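Local coordinates for uncharacterized HIT-like protein HP_0404 (Helicobacter pylori 26695, PDB 4ZGL) that probably hydrolyses adenosine 5'-monophosphoramidates, as a small HINT-like member of the histidine triad family, at residues A[18-24]-A[58-62]; A[43-48]-A[92-96]. All coordinates share one frame; numbering follows the deposited sequence.

Contact 1: A[18-24]-A[58-62]; sequences LENERFL and QMTSF
Phe62 meets Phe23 by swinging its CG anti to the backbone N (chi1 -174°), which carries the ring off the helix toward the turn between strands 16-19 and 23-27. The backbone turns Phe23 CB toward the helix, and a chi1 of -59°, with CG beside its own N and anti to the carbonyl carbon, then carries the ring along to Met59. CB of Phe23 sits over the centre of the Phe62 ring, 3.6 Å from its centroid, a CH-pi contact. The two rings are inclined by only 23° but slid apart, with centroids 5.5 Å from each other, so they barely overlap. Met59 crosses Phe23 at about a right angle: its CB lies 3.4 Å from Phe23 CE1, its CA covers one ring face near the rim, and the sulfur adds an oblique Met-aromatic contact. Elsewhere on the Phe62 ring, Leu18 CD2 approaches CE1 to 3.5 Å and the amide of Asn20 lies aslant beside CD1. That side chain is held by its other branch, since OD1 closes an Asx turn by accepting from Arg22 N and also accepts from Phe23 N at 2.7 Å. At the outer end Gln58 OE1 stands over one face of the Arg22 guanidinium without a hydrogen bond. The contact packs helix 53-70 against the turn between strands 16-19 and 23-27 and the adjoining strand ends, with Val39 and Pro41 of strand 36-41 adding to the apolar layer between helix and sheet.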
loop_
_atom_site.group_PDB
_atom_site.type_symbol
_atom_site.label_atom_id
_atom_site.label_comp_id
_atom_site.label_asym_id
_atom_site.label_seq_id
_atom_site.Cartn_x
_atom_site.Cartn_y
_atom_site.Cartn_z
ATOM N N LEU A 18 17.367 5.525 -1.764
ATOM C CA LEU A 18 17.852 4.284 -2.355
ATOM C C LEU A 18 17.424 4.230 -3.816
ATOM O O LEU A 18 16.420 4.830 -4.194
ATOM C CB LEU A 18 17.286 3.068 -1.612
ATOM C CG LEU A 18 18.051 1.741 -1.790
ATOM C CD1 LEU A 18 19.285 1.571 -0.880
ATOM C CD2 LEU A 18 17.091 0.572 -1.540
ATOM N N GLU A 19 18.183 3.504 -4.628
ATOM C CA GLU A 19 17.866 3.328 -6.037
ATOM C C GLU A 19 18.299 1.953 -6.527
ATOM O O GLU A 19 19.241 1.355 -6.007
ATOM C CB GLU A 19 18.571 4.403 -6.862
ATOM C CG GLU A 19 18.279 4.352 -8.357
ATOM C CD GLU A 19 18.935 5.485 -9.131
ATOM O OE1 GLU A 19 19.974 6.014 -8.666
ATOM O OE2 GLU A 19 18.410 5.833 -10.215
ATOM N N ASN A 20 17.599 1.460 -7.540
ATOM C CA ASN A 20 17.991 0.223 -8.209
ATOM C C ASN A 20 17.463 0.232 -9.648
ATOM O O ASN A 20 16.873 1.236 -10.065
ATOM C CB ASN A 20 17.555 -1.000 -7.373
ATOM C CG ASN A 20 16.115 -1.422 -7.622
ATOM O OD1 ASN A 20 15.416 -0.853 -8.454
ATOM N ND2 ASN A 20 15.664 -2.433 -6.887
ATOM N N GLU A 21 17.686 -0.857 -10.392
ATOM C CA GLU A 21 17.379 -0.899 -11.846
ATOM C C GLU A 21 15.943 -0.516 -12.167
ATOM O O GLU A 21 15.690 0.056 -13.226
ATOM C CB GLU A 21 17.604 -2.296 -12.574
ATOM C CG GLU A 21 18.551 -3.361 -11.947
ATOM C CD GLU A 21 19.980 -2.866 -11.767
ATOM O OE1 GLU A 21 20.358 -1.874 -12.425
ATOM O OE2 GLU A 21 20.730 -3.479 -10.969
ATOM N N ARG A 22 15.007 -0.891 -11.296
ATOM C CA ARG A 22 13.579 -0.710 -11.567
ATOM C C ARG A 22 12.878 0.325 -10.684
ATOM O O ARG A 22 11.790 0.781 -11.032
ATOM C CB ARG A 22 12.852 -2.055 -11.453
ATOM C CG ARG A 22 13.145 -3.033 -12.583
ATOM C CD ARG A 22 12.371 -4.325 -12.392
ATOM N NE ARG A 22 12.633 -5.401 -13.360
ATOM C CZ ARG A 22 13.757 -6.108 -13.377
ATOM N NH1 ARG A 22 14.732 -5.815 -12.527
ATOM N NH2 ARG A 22 13.920 -7.085 -14.261
ATOM N N PHE A 23 13.479 0.698 -9.553
ATOM C CA PHE A 23 12.829 1.607 -8.599
ATOM C C PHE A 23 13.758 2.697 -8.092
ATOM O O PHE A 23 14.978 2.611 -8.216
ATOM C CB PHE A 23 12.287 0.830 -7.401
ATOM C CG PHE A 23 11.287 -0.218 -7.770
ATOM C CD1 PHE A 23 9.949 0.108 -7.933
ATOM C CD2 PHE A 23 11.685 -1.529 -7.968
ATOM C CE1 PHE A 23 9.027 -0.862 -8.281
ATOM C CE2 PHE A 23 10.769 -2.503 -8.312
ATOM C CZ PHE A 23 9.438 -2.168 -8.471
ATOM N N LEU A 24 13.150 3.723 -7.511
ATOM C CA LEU A 24 13.877 4.846 -6.952
ATOM C C LEU A 24 13.102 5.391 -5.758
ATOM O O LEU A 24 11.876 5.507 -5.809
ATOM C CB LEU A 24 14.047 5.938 -8.009
ATOM C CG LEU A 24 14.721 7.240 -7.554
ATOM C CD1 LEU A 24 16.154 7.342 -8.055
ATOM C CD2 LEU A 24 13.918 8.441 -8.029
ATOM N N GLN A 58 8.480 -7.055 -6.631
ATOM C CA GLN A 58 9.827 -6.494 -6.600
ATOM C C GLN A 58 9.867 -5.150 -5.872
ATOM O O GLN A 58 10.874 -4.799 -5.261
ATOM C CB GLN A 58 10.368 -6.353 -8.023
ATOM C CG GLN A 58 10.397 -7.672 -8.788
ATOM C CD GLN A 58 11.115 -7.575 -10.121
ATOM O OE1 GLN A 58 11.211 -6.501 -10.708
ATOM N NE2 GLN A 58 11.622 -8.703 -10.605
ATOM N N MET A 59 8.764 -4.408 -5.933
ATOM C CA MET A 59 8.632 -3.151 -5.198
ATOM C C MET A 59 8.508 -3.396 -3.699
ATOM O O MET A 59 9.060 -2.646 -2.904
ATOM C CB MET A 59 7.402 -2.375 -5.669
ATOM C CG MET A 59 7.308 -0.974 -5.084
ATOM S SD MET A 59 5.826 -0.117 -5.640
ATOM C CE MET A 59 6.496 1.142 -6.720
ATOM N N THR A 60 7.761 -4.430 -3.323
ATOM C CA THR A 60 7.615 -4.818 -1.924
ATOM C C THR A 60 8.982 -5.122 -1.323
ATOM O O THR A 60 9.297 -4.699 -0.207
ATOM C CB THR A 60 6.723 -6.064 -1.799
ATOM O OG1 THR A 60 5.433 -5.775 -2.349
ATOM C CG2 THR A 60 6.576 -6.500 -0.348
ATOM N N SER A 61 9.787 -5.850 -2.087
ATOM C CA SER A 61 11.163 -6.140 -1.719
ATOM C C SER A 61 11.963 -4.847 -1.556
ATOM O O SER A 61 12.702 -4.680 -0.588
ATOM C CB SER A 61 11.804 -7.027 -2.785
ATOM O OG SER A 61 12.921 -7.714 -2.260
ATOM N N PHE A 62 11.800 -3.939 -2.512
ATOM C CA PHE A 62 12.464 -2.638 -2.487
ATOM C C PHE A 62 12.003 -1.774 -1.315
ATOM O O PHE A 62 12.805 -1.049 -0.725
ATOM C CB PHE A 62 12.209 -1.902 -3.804
ATOM C CG PHE A 62 12.974 -0.617 -3.941
ATOM C CD1 PHE A 62 14.335 -0.633 -4.205
ATOM C CD2 PHE A 62 12.332 0.607 -3.821
ATOM C CE1 PHE A 62 15.043 0.550 -4.340
ATOM C CE2 PHE A 62 13.033 1.793 -3.957
ATOM C CZ PHE A 62 14.392 1.766 -4.215
#

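Contact 2: A[43-48]-A[92-96]; sequences QSIQDF and MHLHF
Gln43 brings its carbonyl O to 3.3 Å from His93 CE1, aslant to the imidazole plane, while the hydrogen bond of His93 NE2 goes to the O of Pro41. Ser44 follows with its CA beside the same ring carbon. Ile45 makes the main polar link: its O accepts from Leu94 N at 2.7 Å, an almost straight bond with the donor tilted 20° from the carbonyl plane. The same oxygen stands over the centre of the His93 ring and receives a CA-H...O contact from His93 CA. Although the His93 CB leads away overall, a CG anti to the backbone N (chi1 -172°) brings the ring back beside the 43-45 backbone, with one face to Ile45 O. At Gln46 the backbones come close, its CA lying 4.1 Å from His93 CA; its O accepts a hydrogen bond from Gln89 NE2, and its extended side chain crosses Met92, leading NE2 toward the sulfur. Asp47 contributes chiefly its backbone: Leu94 CD1 packs against Asp47 C and Phe48 N, 3.5 Å from the latter. Phe48 ends the run with its ring rim to rim with Phe96, the planes at 85° and CD1 lying 3.6 Å from Phe96 CZ; Phe64 of the second subunit meets the Phe48 ring as well. Within the other segment, His95 ND1 donates to His93 O in the plane of its imidazole, which helps set the ring's rotation. The 43-48 loop thus packs along the histidine triad motif, His93 to His97, as in HIT-family proteins, where this motif lines the probable nucleotide-binding active site.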
loop_
_atom_site.group_PDB
_atom_site.type_symbol
_atom_site.label_atom_id
_atom_site.label_comp_id
_atom_site.label_asym_id
_atom_site.label_seq_id
_atom_site.Cartn_x
_atom_site.Cartn_y
_atom_site.Cartn_z
ATOM N N GLN A 43 9.900 2.809 -14.428
ATOM C CA GLN A 43 8.995 2.603 -15.549
ATOM C C GLN A 43 7.839 3.600 -15.492
ATOM O O GLN A 43 7.394 3.983 -14.411
ATOM C CB GLN A 43 8.458 1.172 -15.524
ATOM C CG GLN A 43 7.679 0.760 -16.765
ATOM C CD GLN A 43 7.082 -0.628 -16.637
ATOM O OE1 GLN A 43 7.689 -1.529 -16.050
ATOM N NE2 GLN A 43 5.884 -0.810 -17.181
ATOM N N SER A 44 7.367 4.015 -16.664
ATOM C CA SER A 44 6.319 5.026 -16.767
ATOM C C SER A 44 4.955 4.428 -16.475
ATOM O O SER A 44 4.325 3.832 -17.340
ATOM C CB SER A 44 6.317 5.656 -18.159
ATOM O OG SER A 44 5.262 6.592 -18.284
ATOM N N ILE A 45 4.528 4.552 -15.227
ATOM C CA ILE A 45 3.254 4.035 -14.799
ATOM C C ILE A 45 2.529 5.052 -13.941
ATOM O O ILE A 45 3.127 5.613 -13.032
ATOM C CB ILE A 45 3.478 2.785 -13.967
ATOM C CG1 ILE A 45 4.427 1.796 -14.623
ATOM C CG2 ILE A 45 2.180 2.059 -13.644
ATOM C CD1 ILE A 45 4.993 0.834 -13.605
ATOM N N GLN A 46 1.234 5.234 -14.186
ATOM C CA GLN A 46 0.498 6.381 -13.655
ATOM C C GLN A 46 -0.005 6.214 -12.226
ATOM O O GLN A 46 0.007 7.168 -11.449
ATOM C CB GLN A 46 -0.686 6.691 -14.571
ATOM C CG GLN A 46 -1.372 8.012 -14.272
ATOM C CD GLN A 46 -2.425 8.358 -15.294
ATOM O OE1 GLN A 46 -2.291 8.028 -16.469
ATOM N NE2 GLN A 46 -3.475 9.032 -14.858
ATOM N N ASP A 47 -0.481 5.018 -11.899
ATOM C CA ASP A 47 -1.051 4.745 -10.581
ATOM C C ASP A 47 -1.018 3.246 -10.268
ATOM O O ASP A 47 -0.493 2.455 -11.057
ATOM C CB ASP A 47 -2.478 5.305 -10.491
ATOM C CG ASP A 47 -3.412 4.748 -11.565
ATOM O OD1 ASP A 47 -3.113 3.692 -12.168
ATOM O OD2 ASP A 47 -4.464 5.373 -11.806
ATOM N N PHE A 48 -1.560 2.866 -9.112
ATOM C CA PHE A 48 -1.504 1.482 -8.659
ATOM C C PHE A 48 -2.242 0.539 -9.602
ATOM O O PHE A 48 -1.821 -0.595 -9.812
ATOM C CB PHE A 48 -2.071 1.357 -7.250
ATOM C CG PHE A 48 -1.885 0.000 -6.642
ATOM C CD1 PHE A 48 -0.639 -0.404 -6.175
ATOM C CD2 PHE A 48 -2.952 -0.882 -6.539
ATOM C CE1 PHE A 48 -0.462 -1.664 -5.617
ATOM C CE2 PHE A 48 -2.784 -2.138 -5.982
ATOM C CZ PHE A 48 -1.537 -2.529 -5.518
ATOM N N MET A 92 0.874 12.483 -11.264
ATOM C CA MET A 92 0.358 11.316 -11.983
ATOM C C MET A 92 1.459 10.360 -12.410
ATOM O O MET A 92 1.680 10.127 -13.589
ATOM C CB MET A 92 -0.461 11.762 -13.184
ATOM C CG MET A 92 -1.686 12.555 -12.782
ATOM S SD MET A 92 -2.849 11.550 -11.835
ATOM C CE MET A 92 -3.571 12.778 -10.756
ATOM N N HIS A 93 2.162 9.833 -11.414
ATOM C CA HIS A 93 3.118 8.751 -11.588
ATOM C C HIS A 93 2.977 7.918 -10.325
ATOM O O HIS A 93 2.883 8.469 -9.233
ATOM C CB HIS A 93 4.537 9.307 -11.756
ATOM C CG HIS A 93 5.562 8.282 -12.139
ATOM N ND1 HIS A 93 5.994 8.120 -13.438
ATOM C CD2 HIS A 93 6.258 7.387 -11.397
ATOM C CE1 HIS A 93 6.901 7.162 -13.482
ATOM N NE2 HIS A 93 7.079 6.700 -12.256
ATOM N N LEU A 94 2.906 6.600 -10.482
ATOM C CA LEU A 94 2.701 5.706 -9.351
ATOM C C LEU A 94 3.729 6.002 -8.283
ATOM O O LEU A 94 4.926 6.034 -8.556
ATOM C CB LEU A 94 2.807 4.241 -9.786
ATOM C CG LEU A 94 2.878 3.197 -8.665
ATOM C CD1 LEU A 94 1.668 3.287 -7.744
ATOM C CD2 LEU A 94 3.014 1.803 -9.259
ATOM N N HIS A 95 3.261 6.230 -7.065
ATOM C CA HIS A 95 4.169 6.415 -5.948
ATOM C C HIS A 95 3.535 6.004 -4.634
ATOM O O HIS A 95 2.335 6.193 -4.420
ATOM C CB HIS A 95 4.640 7.864 -5.879
ATOM C CG HIS A 95 3.540 8.854 -5.716
ATOM N ND1 HIS A 95 2.744 9.256 -6.766
ATOM C CD2 HIS A 95 3.119 9.549 -4.634
ATOM C CE1 HIS A 95 1.872 10.149 -6.335
ATOM N NE2 HIS A 95 2.076 10.342 -5.045
ATOM N N PHE A 96 4.356 5.413 -3.775
ATOM C CA PHE A 96 3.946 5.046 -2.434
ATOM C C PHE A 96 4.561 6.011 -1.435
ATOM O O PHE A 96 5.767 6.260 -1.469
ATOM C CB PHE A 96 4.387 3.623 -2.107
ATOM C CG PHE A 96 3.509 2.570 -2.703
ATOM C CD1 PHE A 96 3.726 2.117 -3.995
ATOM C CD2 PHE A 96 2.461 2.025 -1.970
ATOM C CE1 PHE A 96 2.914 1.140 -4.551
ATOM C CE2 PHE A 96 1.648 1.051 -2.514
ATOM C CZ PHE A 96 1.872 0.609 -3.806
#

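How the contacts relate
The centres of the two contacts lie 13 Å apart, and their segments alternate along the chain: 18-24, 43-48, 58-62, 92-96. Contact 1 sets helix 53-70 against the turn at one margin of the antiparallel sheet. Contact 2 joins the loop that leads from strand 36-41 toward this helix to the loop entering strand 96-100. Those two strands are neighbours in the sheet, and strand 36-41 also pairs with 23-27 of contact 1. The contacts touch where Met59 SD lies 3.4 Å from Phe96 CE1, so the apolar layer between helix and sheet runs on to the histidine triad segment within a single HIT domain.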